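Local coordinates for ferric iron-binding periplasmic protein (Pseudomonas aeruginosa PAO1, PDB 6IVY) that binds ferric iron in the periplasm and probably hands it to an ABC transporter for import into the cell, at residues L6-H11 against I32-D37; V55-E60 against T224-A229; N193-Y198 against S260-M265. All coordinates share one frame; numbering follows the deposited sequence.

Contact 1 of 3, residues L6-H11 against I32-D37; sequences LYNGQH and IRKGGD. With FE (Fe (III) ion), chain D.
Arg33, whose surface the contact buries more than that of any other residue here, lies alongside Tyr7 on one face of a parallel strand pair. Its chain leaves with CG anti to the backbone N (chi1 159°), runs beside the tyrosine and bends at chi3. This sets CD over the centre of the Tyr7 ring, 4.2 Å from the centroid, in a CH-pi contact, while the guanidinium stands steeply to the ring, the two planes 74° apart. The tyrosine hydroxyl is held by Glu47. Asn8 and Lys34 pair on the other face, next to Leu6 and Ile32. Asn8 CB rests on Ile32 CG2 at 3.8 Å, and the lysine chain passes across the asparagine, its CD 3.3 Å from Asn8 O. A bend at chi2 of Lys34 (65°) turns its chain along the strand end, where NZ donates to Gln10 O at 2.7 Å from above the carbonyl plane. The same ammonium also bonds Gly35 O, so it ties the turn after one strand to the turn after the other. The backbone ladder runs from Arg33 N to Leu6 O, from Asn8 N to Arg33 O at 2.8 Å and nearly straight, and from Gly35 N to Asn8 O. Beyond it, Gly9 CA approaches Asp37 OD1 to 3.3 Å, an oxygen that also accepts a bond from the backbone N of Glu59, and a water bridges Gly9 O and Asp37 N. Just past this turn, His11 NE2 binds the ferric ion at 2.2 Å, from the N-cap of helix 12-26. The two strands are the parallel arms of a beta-alpha-beta unit whose crossover is helix 12-26; strand 55-57 flanks strand 3-8 on its other edge, and helix 37-47 packs against the face bearing Tyr7 and Arg33.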
loop_
_atom_site.group_PDB
_atom_site.type_symbol
_atom_site.label_atom_id
_atom_site.label_comp_id
_atom_site.label_asym_id
_atom_site.label_seq_id
_atom_site.Cartn_x
_atom_site.Cartn_y
_atom_site.Cartn_z
ATOM N N LEU A 6 18.038 5.879 1.450
ATOM C CA LEU A 6 16.681 5.518 1.085
ATOM C C LEU A 6 15.822 5.557 2.343
ATOM O O LEU A 6 16.090 4.824 3.304
ATOM C CB LEU A 6 16.656 4.129 0.450
ATOM C CG LEU A 6 15.287 3.468 0.277
ATOM C CD1 LEU A 6 14.497 4.177 -0.813
ATOM C CD2 LEU A 6 15.438 1.979 -0.038
ATOM N N TYR A 7 14.805 6.411 2.346
ATOM C CA TYR A 7 13.782 6.367 3.385
ATOM C C TYR A 7 12.728 5.388 2.899
ATOM O O TYR A 7 12.084 5.623 1.868
ATOM C CB TYR A 7 13.171 7.742 3.649
ATOM C CG TYR A 7 14.010 8.690 4.481
ATOM C CD1 TYR A 7 15.374 8.495 4.655
ATOM C CD2 TYR A 7 13.431 9.810 5.060
ATOM C CE1 TYR A 7 16.139 9.393 5.392
ATOM C CE2 TYR A 7 14.177 10.707 5.796
ATOM C CZ TYR A 7 15.534 10.499 5.957
ATOM O OH TYR A 7 16.260 11.404 6.698
ATOM N N ASN A 8 12.584 4.272 3.617
ATOM C CA ASN A 8 11.831 3.114 3.150
ATOM C C ASN A 8 10.574 2.946 3.994
ATOM O O ASN A 8 10.634 2.445 5.124
ATOM C CB ASN A 8 12.681 1.854 3.210
ATOM C CG ASN A 8 11.901 0.621 2.798
ATOM O OD1 ASN A 8 11.054 0.694 1.907
ATOM N ND2 ASN A 8 12.176 -0.519 3.449
ATOM N N GLY A 9 9.435 3.374 3.439
ATOM C CA GLY A 9 8.163 3.049 4.056
ATOM C C GLY A 9 7.643 1.676 3.702
ATOM O O GLY A 9 6.715 1.193 4.351
ATOM N N GLN A 10 8.174 1.058 2.649
ATOM C CA GLN A 10 7.741 -0.289 2.347
ATOM C C GLN A 10 8.242 -1.237 3.427
ATOM O O GLN A 10 9.072 -0.888 4.274
ATOM C CB GLN A 10 8.232 -0.738 0.978
ATOM C CG GLN A 10 7.150 -0.729 -0.096
ATOM C CD GLN A 10 6.331 -2.016 -0.141
ATOM O OE1 GLN A 10 6.067 -2.643 0.892
ATOM N NE2 GLN A 10 5.934 -2.418 -1.341
ATOM N N HIS A 11 7.724 -2.451 3.385
ATOM C CA HIS A 11 8.125 -3.459 4.358
ATOM C C HIS A 11 9.628 -3.691 4.293
ATOM O O HIS A 11 10.233 -3.632 3.219
ATOM C CB HIS A 11 7.338 -4.740 4.111
ATOM C CG HIS A 11 5.897 -4.607 4.483
ATOM N ND1 HIS A 11 5.445 -4.778 5.774
ATOM C CD2 HIS A 11 4.819 -4.239 3.753
ATOM C CE1 HIS A 11 4.143 -4.562 5.816
ATOM N NE2 HIS A 11 3.740 -4.230 4.604
ATOM N N ILE A 32 19.658 2.606 4.487
ATOM C CA ILE A 32 18.200 2.552 4.587
ATOM C C ILE A 32 17.781 3.094 5.948
ATOM O O ILE A 32 18.353 2.714 6.978
ATOM C CB ILE A 32 17.667 1.120 4.380
ATOM C CG1 ILE A 32 18.012 0.610 2.980
ATOM C CG2 ILE A 32 16.141 1.055 4.607
ATOM C CD1 ILE A 32 17.597 -0.824 2.728
ATOM N N ARG A 33 16.801 3.998 5.952
ATOM C CA ARG A 33 16.056 4.325 7.159
ATOM C C ARG A 33 14.651 3.771 6.965
ATOM O O ARG A 33 13.909 4.237 6.091
ATOM C CB ARG A 33 15.999 5.824 7.450
ATOM C CG ARG A 33 14.804 6.176 8.386
ATOM C CD ARG A 33 14.863 7.593 8.910
ATOM N NE ARG A 33 16.150 7.809 9.536
ATOM C CZ ARG A 33 16.410 7.579 10.818
ATOM N NH1 ARG A 33 15.449 7.151 11.640
ATOM N NH2 ARG A 33 17.640 7.794 11.279
ATOM N N LYS A 34 14.293 2.776 7.771
ATOM C CA LYS A 34 12.967 2.179 7.715
ATOM C C LYS A 34 12.011 2.923 8.642
ATOM O O LYS A 34 12.380 3.310 9.755
ATOM C CB LYS A 34 13.051 0.697 8.091
ATOM C CG LYS A 34 11.748 0.045 8.448
ATOM C CD LYS A 34 10.833 -0.002 7.262
ATOM C CE LYS A 34 9.430 -0.337 7.718
ATOM N NZ LYS A 34 8.457 0.116 6.698
ATOM N N GLY A 35 10.789 3.134 8.172
ATOM C CA GLY A 35 9.754 3.700 9.021
ATOM C C GLY A 35 8.384 3.564 8.381
ATOM O O GLY A 35 8.226 2.924 7.339
ATOM N N GLY A 36 7.384 4.175 9.030
ATOM C CA GLY A 36 6.066 4.274 8.431
ATOM C C GLY A 36 6.031 5.338 7.341
ATOM O O GLY A 36 6.777 6.323 7.377
ATOM N N ASP A 37 5.168 5.113 6.337
ATOM C CA ASP A 37 4.992 6.077 5.243
ATOM C C ASP A 37 4.851 7.501 5.786
ATOM O O ASP A 37 5.646 8.398 5.463
ATOM C CB ASP A 37 3.746 5.737 4.417
ATOM C CG ASP A 37 3.916 4.519 3.505
ATOM O OD1 ASP A 37 5.036 3.970 3.372
ATOM O OD2 ASP A 37 2.879 4.110 2.915
HETATM FE FE FE D . 1.733 -3.302 4.391
HETATM O O HOH W 1 4.651 2.188 5.854
HETATM O O HOH W 2 2.272 -2.164 6.213
#

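Contact 2 of 3, residues V55-E60 against T224-A229; sequences VLYTEE and TVSGAA. With FE (Fe (III) ion), chain D.
Leu56 and Ala229 form a hydrogen-bonded antiparallel pair, with both backbone bonds, Leu56 N to Ala229 O and Ala229 N to Leu56 O, at 2.9 Å. Beyond the non-hydrogen-bonded pair Tyr57-Ala228, the ladder goes on through Thr58 N to Gly227 O at 2.8 Å, whereas the return bond from Gly227 N to Thr58 O is weak. Side-chain hydroxyls take over from there. Ser226 OG, placed roughly opposite its backbone N (chi1 151°), donates to Thr58 O at 2.7 Å in the carbonyl plane. Thr224 OG1 donates to the syn lone pair of Glu60 OE2 at 2.9 Å, and Glu60 OE1 forms a salt bridge with Arg101. Apolar contact is slight: Tyr57 CD1 meets Ala228 CB at 4.2 Å. Gly227 O lies in the plane of the Tyr57 ring, at its edge. A water joins Tyr57 OH to Ser226 OG. The Glu59 side chain heads away from strand 223-230 and binds the ferric ion through OE1 at 2.1 Å, while its OE2 accepts a bond from the water ligand. Arg101 bonds both Glu59 OE1 and Glu60 OE1, so its positive charge would be expected to offset that of the two carboxylates beside the iron.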
loop_
_atom_site.group_PDB
_atom_site.type_symbol
_atom_site.label_atom_id
_atom_site.label_comp_id
_atom_site.label_asym_id
_atom_site.label_seq_id
_atom_site.Cartn_x
_atom_site.Cartn_y
_atom_site.Cartn_z
ATOM N N VAL A 55 16.042 9.125 -1.838
ATOM C CA VAL A 55 14.871 8.509 -2.458
ATOM C C VAL A 55 13.901 8.168 -1.341
ATOM O O VAL A 55 14.314 7.801 -0.237
ATOM C CB VAL A 55 15.238 7.247 -3.281
ATOM C CG1 VAL A 55 14.005 6.404 -3.599
ATOM C CG2 VAL A 55 15.969 7.611 -4.578
ATOM N N LEU A 56 12.611 8.307 -1.613
ATOM C CA LEU A 56 11.586 7.862 -0.688
ATOM C C LEU A 56 10.741 6.811 -1.385
ATOM O O LEU A 56 10.399 6.965 -2.565
ATOM C CB LEU A 56 10.734 9.033 -0.225
ATOM C CG LEU A 56 9.414 8.695 0.464
ATOM C CD1 LEU A 56 9.615 8.042 1.839
ATOM C CD2 LEU A 56 8.622 10.000 0.558
ATOM N N TYR A 57 10.443 5.733 -0.644
ATOM C CA TYR A 57 9.732 4.549 -1.120
ATOM C C TYR A 57 8.634 4.258 -0.110
ATOM O O TYR A 57 8.927 4.059 1.075
ATOM C CB TYR A 57 10.698 3.364 -1.210
ATOM C CG TYR A 57 10.210 2.049 -1.816
ATOM C CD1 TYR A 57 9.159 1.998 -2.732
ATOM C CD2 TYR A 57 10.859 0.846 -1.479
ATOM C CE1 TYR A 57 8.753 0.779 -3.299
ATOM C CE2 TYR A 57 10.474 -0.359 -2.037
ATOM C CZ TYR A 57 9.426 -0.398 -2.945
ATOM O OH TYR A 57 9.066 -1.625 -3.461
ATOM N N THR A 58 7.379 4.238 -0.564
ATOM C CA THR A 58 6.240 4.116 0.335
ATOM C C THR A 58 5.359 2.943 -0.064
ATOM O O THR A 58 5.368 2.488 -1.205
ATOM C CB THR A 58 5.383 5.392 0.359
ATOM O OG1 THR A 58 4.850 5.652 -0.945
ATOM C CG2 THR A 58 6.210 6.601 0.828
ATOM N N GLU A 59 4.585 2.458 0.906
ATOM C CA GLU A 59 3.580 1.441 0.620
ATOM C C GLU A 59 2.359 2.013 -0.088
ATOM O O GLU A 59 1.673 1.288 -0.817
ATOM C CB GLU A 59 3.134 0.770 1.919
ATOM C CG GLU A 59 4.210 -0.057 2.598
ATOM C CD GLU A 59 3.649 -0.939 3.677
ATOM O OE1 GLU A 59 2.851 -1.829 3.339
ATOM O OE2 GLU A 59 3.997 -0.731 4.863
ATOM N N GLU A 60 2.066 3.297 0.111
ATOM C CA GLU A 60 0.814 3.889 -0.354
ATOM C C GLU A 60 1.097 5.281 -0.902
ATOM O O GLU A 60 2.122 5.890 -0.581
ATOM C CB GLU A 60 -0.216 3.985 0.784
ATOM C CG GLU A 60 -0.177 2.820 1.752
ATOM C CD GLU A 60 -0.788 1.557 1.143
ATOM O OE1 GLU A 60 -0.542 0.446 1.657
ATOM O OE2 GLU A 60 -1.522 1.675 0.143
ATOM N N THR A 224 -4.456 -0.008 -4.283
ATOM C CA THR A 224 -3.634 1.121 -3.866
ATOM C C THR A 224 -2.212 0.948 -4.384
ATOM O O THR A 224 -1.754 -0.169 -4.635
ATOM C CB THR A 224 -3.631 1.288 -2.349
ATOM O OG1 THR A 224 -3.017 0.146 -1.752
ATOM C CG2 THR A 224 -5.060 1.384 -1.829
ATOM N N VAL A 225 -1.513 2.061 -4.561
ATOM C CA VAL A 225 -0.247 2.063 -5.281
ATOM C C VAL A 225 0.886 2.425 -4.331
ATOM O O VAL A 225 0.864 3.488 -3.696
ATOM C CB VAL A 225 -0.296 3.022 -6.473
ATOM C CG1 VAL A 225 1.113 3.192 -7.075
ATOM C CG2 VAL A 225 -1.295 2.485 -7.482
ATOM N N SER A 226 1.877 1.544 -4.249
ATOM C CA SER A 226 3.147 1.833 -3.593
ATOM C C SER A 226 4.068 2.543 -4.580
ATOM O O SER A 226 4.243 2.082 -5.714
ATOM C CB SER A 226 3.772 0.522 -3.104
ATOM O OG SER A 226 5.176 0.575 -3.067
ATOM N N GLY A 227 4.661 3.662 -4.166
ATOM C CA GLY A 227 5.415 4.487 -5.096
ATOM C C GLY A 227 6.737 4.962 -4.518
ATOM O O GLY A 227 7.055 4.719 -3.349
ATOM N N ALA A 228 7.505 5.651 -5.365
ATOM C CA ALA A 228 8.813 6.159 -4.975
ATOM C C ALA A 228 9.065 7.511 -5.635
ATOM O O ALA A 228 8.409 7.877 -6.613
ATOM C CB ALA A 228 9.936 5.174 -5.343
ATOM N N ALA A 229 10.018 8.261 -5.077
ATOM C CA ALA A 229 10.333 9.584 -5.603
ATOM C C ALA A 229 11.763 9.947 -5.226
ATOM O O ALA A 229 12.341 9.388 -4.284
ATOM C CB ALA A 229 9.349 10.644 -5.084
HETATM FE FE FE D . 1.733 -3.302 4.391
HETATM O O HOH W 3 6.585 -1.370 -4.101
HETATM O O HOH W 2 2.272 -2.164 6.213
#

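Contact 3 of 3, residues N193-Y198 against S260-M265; sequences NNYYWY and SAEYPM. With FE (Fe (III) ion), chain D; PO4 (phosphate ion), chain C.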
loop_
_atom_site.group_PDB
_atom_site.type_symbol
_atom_site.label_atom_id
_atom_site.label_comp_id
_atom_site.label_asym_id
_atom_site.label_seq_id
_atom_site.Cartn_x
_atom_site.Cartn_y
_atom_site.Cartn_z
ATOM N N ASN A 193 -4.338 -6.222 3.334
ATOM C CA ASN A 193 -3.918 -6.222 1.938
ATOM C C ASN A 193 -3.604 -7.644 1.487
ATOM O O ASN A 193 -3.360 -8.537 2.303
ATOM C CB ASN A 193 -2.697 -5.314 1.714
ATOM C CG ASN A 193 -2.967 -3.884 2.114
ATOM O OD1 ASN A 193 -4.100 -3.390 1.978
ATOM N ND2 ASN A 193 -1.940 -3.213 2.644
ATOM N N ASN A 194 -3.597 -7.842 0.166
ATOM C CA ASN A 194 -3.540 -9.200 -0.378
ATOM C C ASN A 194 -2.222 -9.904 -0.052
ATOM O O ASN A 194 -2.197 -11.127 0.168
ATOM C CB ASN A 194 -3.731 -9.151 -1.886
ATOM C CG ASN A 194 -2.576 -8.471 -2.577
ATOM O OD1 ASN A 194 -2.319 -7.297 -2.332
ATOM N ND2 ASN A 194 -1.853 -9.211 -3.422
ATOM N N TYR A 195 -1.113 -9.160 -0.028
ATOM C CA TYR A 195 0.195 -9.799 -0.026
ATOM C C TYR A 195 0.515 -10.474 1.303
ATOM O O TYR A 195 1.373 -11.359 1.345
ATOM C CB TYR A 195 1.283 -8.779 -0.389
ATOM C CG TYR A 195 1.290 -7.516 0.459
ATOM C CD1 TYR A 195 2.021 -7.459 1.651
ATOM C CD2 TYR A 195 0.571 -6.376 0.070
ATOM C CE1 TYR A 195 2.034 -6.312 2.435
ATOM C CE2 TYR A 195 0.586 -5.220 0.845
ATOM C CZ TYR A 195 1.306 -5.210 2.034
ATOM O OH TYR A 195 1.312 -4.096 2.809
ATOM N N TYR A 196 -0.167 -10.098 2.378
ATOM C CA TYR A 196 0.178 -10.622 3.693
ATOM C C TYR A 196 -0.078 -12.121 3.788
ATOM O O TYR A 196 0.659 -12.842 4.466
ATOM C CB TYR A 196 -0.614 -9.883 4.762
ATOM C CG TYR A 196 -0.144 -8.465 5.010
ATOM C CD1 TYR A 196 1.006 -8.213 5.771
ATOM C CD2 TYR A 196 -0.850 -7.382 4.496
ATOM C CE1 TYR A 196 1.433 -6.909 6.011
ATOM C CE2 TYR A 196 -0.431 -6.086 4.712
ATOM C CZ TYR A 196 0.702 -5.855 5.476
ATOM O OH TYR A 196 1.091 -4.568 5.711
ATOM N N TRP A 197 -1.122 -12.599 3.128
ATOM C CA TRP A 197 -1.392 -14.030 3.089
ATOM C C TRP A 197 -0.230 -14.790 2.453
ATOM O O TRP A 197 0.192 -15.838 2.959
ATOM C CB TRP A 197 -2.701 -14.256 2.323
ATOM C CG TRP A 197 -3.216 -15.644 2.295
ATOM C CD1 TRP A 197 -4.151 -16.184 3.123
ATOM C CD2 TRP A 197 -2.870 -16.668 1.354
ATOM N NE1 TRP A 197 -4.394 -17.497 2.778
ATOM C CE2 TRP A 197 -3.621 -17.816 1.692
ATOM C CE3 TRP A 197 -1.980 -16.735 0.275
ATOM C CZ2 TRP A 197 -3.511 -19.016 0.985
ATOM C CZ3 TRP A 197 -1.871 -17.935 -0.427
ATOM C CH2 TRP A 197 -2.638 -19.051 -0.073
ATOM N N TYR A 198 0.324 -14.257 1.359
ATOM C CA TYR A 198 1.432 -14.932 0.696
ATOM C C TYR A 198 2.678 -14.970 1.566
ATOM O O TYR A 198 3.405 -15.970 1.545
ATOM C CB TYR A 198 1.718 -14.263 -0.643
ATOM C CG TYR A 198 0.589 -14.460 -1.617
ATOM C CD1 TYR A 198 0.545 -15.581 -2.446
ATOM C CD2 TYR A 198 -0.457 -13.549 -1.684
ATOM C CE1 TYR A 198 -0.508 -15.774 -3.335
ATOM C CE2 TYR A 198 -1.509 -13.736 -2.555
ATOM C CZ TYR A 198 -1.535 -14.842 -3.378
ATOM O OH TYR A 198 -2.591 -14.992 -4.251
ATOM N N SER A 260 7.540 -9.279 -1.965
ATOM C CA SER A 260 6.168 -8.858 -1.737
ATOM C C SER A 260 5.303 -9.339 -2.887
ATOM O O SER A 260 5.638 -9.122 -4.056
ATOM C CB SER A 260 6.066 -7.338 -1.579
ATOM O OG SER A 260 4.973 -7.028 -0.715
ATOM N N ALA A 261 4.187 -9.980 -2.546
ATOM C CA ALA A 261 3.252 -10.503 -3.540
ATOM C C ALA A 261 2.325 -9.368 -3.980
ATOM O O ALA A 261 1.166 -9.260 -3.562
ATOM C CB ALA A 261 2.475 -11.684 -2.968
ATOM N N GLU A 262 2.854 -8.509 -4.851
ATOM C CA GLU A 262 2.152 -7.332 -5.350
ATOM C C GLU A 262 2.099 -7.354 -6.876
ATOM O O GLU A 262 2.640 -8.249 -7.532
ATOM C CB GLU A 262 2.821 -6.057 -4.828
ATOM C CG GLU A 262 2.692 -5.954 -3.339
ATOM C CD GLU A 262 3.172 -4.656 -2.770
ATOM O OE1 GLU A 262 2.891 -3.575 -3.345
ATOM O OE2 GLU A 262 3.840 -4.717 -1.724
ATOM N N TYR A 263 1.428 -6.340 -7.449
ATOM C CA TYR A 263 1.283 -6.280 -8.894
ATOM C C TYR A 263 2.288 -5.296 -9.475
ATOM O O TYR A 263 2.338 -4.146 -9.022
ATOM C CB TYR A 263 -0.141 -5.862 -9.257
ATOM C CG TYR A 263 -1.166 -6.856 -8.763
ATOM C CD1 TYR A 263 -1.712 -6.739 -7.490
ATOM C CD2 TYR A 263 -1.557 -7.934 -9.547
ATOM C CE1 TYR A 263 -2.633 -7.650 -7.022
ATOM C CE2 TYR A 263 -2.491 -8.865 -9.074
ATOM C CZ TYR A 263 -3.020 -8.708 -7.814
ATOM O OH TYR A 263 -3.947 -9.598 -7.329
ATOM N N PRO A 264 3.093 -5.686 -10.464
ATOM C CA PRO A 264 4.104 -4.765 -10.993
ATOM C C PRO A 264 3.471 -3.593 -11.726
ATOM O O PRO A 264 2.466 -3.737 -12.428
ATOM C CB PRO A 264 4.915 -5.650 -11.941
ATOM C CG PRO A 264 3.965 -6.703 -12.358
ATOM C CD PRO A 264 3.146 -6.993 -11.140
ATOM N N MET A 265 4.073 -2.415 -11.556
ATOM C CA MET A 265 3.626 -1.244 -12.291
ATOM C C MET A 265 4.372 -1.062 -13.599
ATOM O O MET A 265 3.972 -0.214 -14.403
ATOM C CB MET A 265 3.747 0.015 -11.419
ATOM C CG MET A 265 2.799 0.049 -10.185
ATOM S SD MET A 265 1.025 0.337 -10.511
ATOM C CE MET A 265 0.482 -1.312 -10.919
HETATM FE FE FE D . 1.733 -3.302 4.391
HETATM P P PO4 C . -0.362 -0.800 5.017
HETATM O O1 PO4 C . 0.117 0.420 4.222
HETATM O O2 PO4 C . 0.259 -2.054 4.479
HETATM O O3 PO4 C . 0.076 -0.638 6.451
HETATM O O4 PO4 C . -1.874 -0.925 4.920
HETATM O O HOH W 4 -3.581 -11.126 -5.010
HETATM O O HOH W 5 4.131 -10.926 0.187
HETATM O O HOH W 2 2.272 -2.164 6.213
#
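The Tyr195 ring and the Glu262 side chain run alongside each other in the same direction, ring and carboxylate planes 24° apart. Glu262 OE2 sits above one ring face, toward its rim, and CG comes within 4.0 Å of Tyr195 CD2; Tyr196 packs on the opposite face. Ala261 O touches Tyr195 CB at 3.2 Å; with CG set between the backbone N and the carbonyl carbon (chi1 54°), the Tyr195 ring runs away from Ala261 to bring its hydroxyl to the iron. Ser260 OG donates to the anti lone pair of Glu262 OE2, while OE1 is held by Arg101 and Thr99. On the helix side, Ala261 CB abuts Tyr198 CB at 3.6 Å. Asn194 ND2 makes a weak bond to Ala261 O and comes within 4.0 Å of Tyr263 CE1, the amide and ring planes 28° apart, while its OD1 accepts a bond from the backbone N of Thr102. Tyr195 OH and Tyr196 OH bind the ferric ion at 1.8 and 1.9 Å, and O2 of a phosphate, probably from the crystallisation liquor, adds a ligand. Adjacent tyrosines sharing iron with a histidine, a glutamate and an exogenous anion are characteristic of the ferric-binding proteins of the periplasmic binding protein fold.

All three contacts converge on one ferric ion: contact 1 contributes a histidine, contact 2 a glutamate and contact 3 two tyrosines, with one water ligand common to them. All three reach one mixed sheet, in which strands 3-8 and 55-57 of contacts 1 and 2 are neighbours, and the turns of these two are joined by a bond from Glu59 N to Asp37 OD1. Contact 1 is partly buried, with charged side chains on its outer strand, whereas contacts 2 and 3 are buried. The first two rest on backbone ladders, one parallel and one antiparallel; contact 3 buries less surface and relies on side chains set between helix 195-204 and the turn before strand 263-264. Gln10 NE2 bonded to Glu262 OE2 links contact 1 to contact 3.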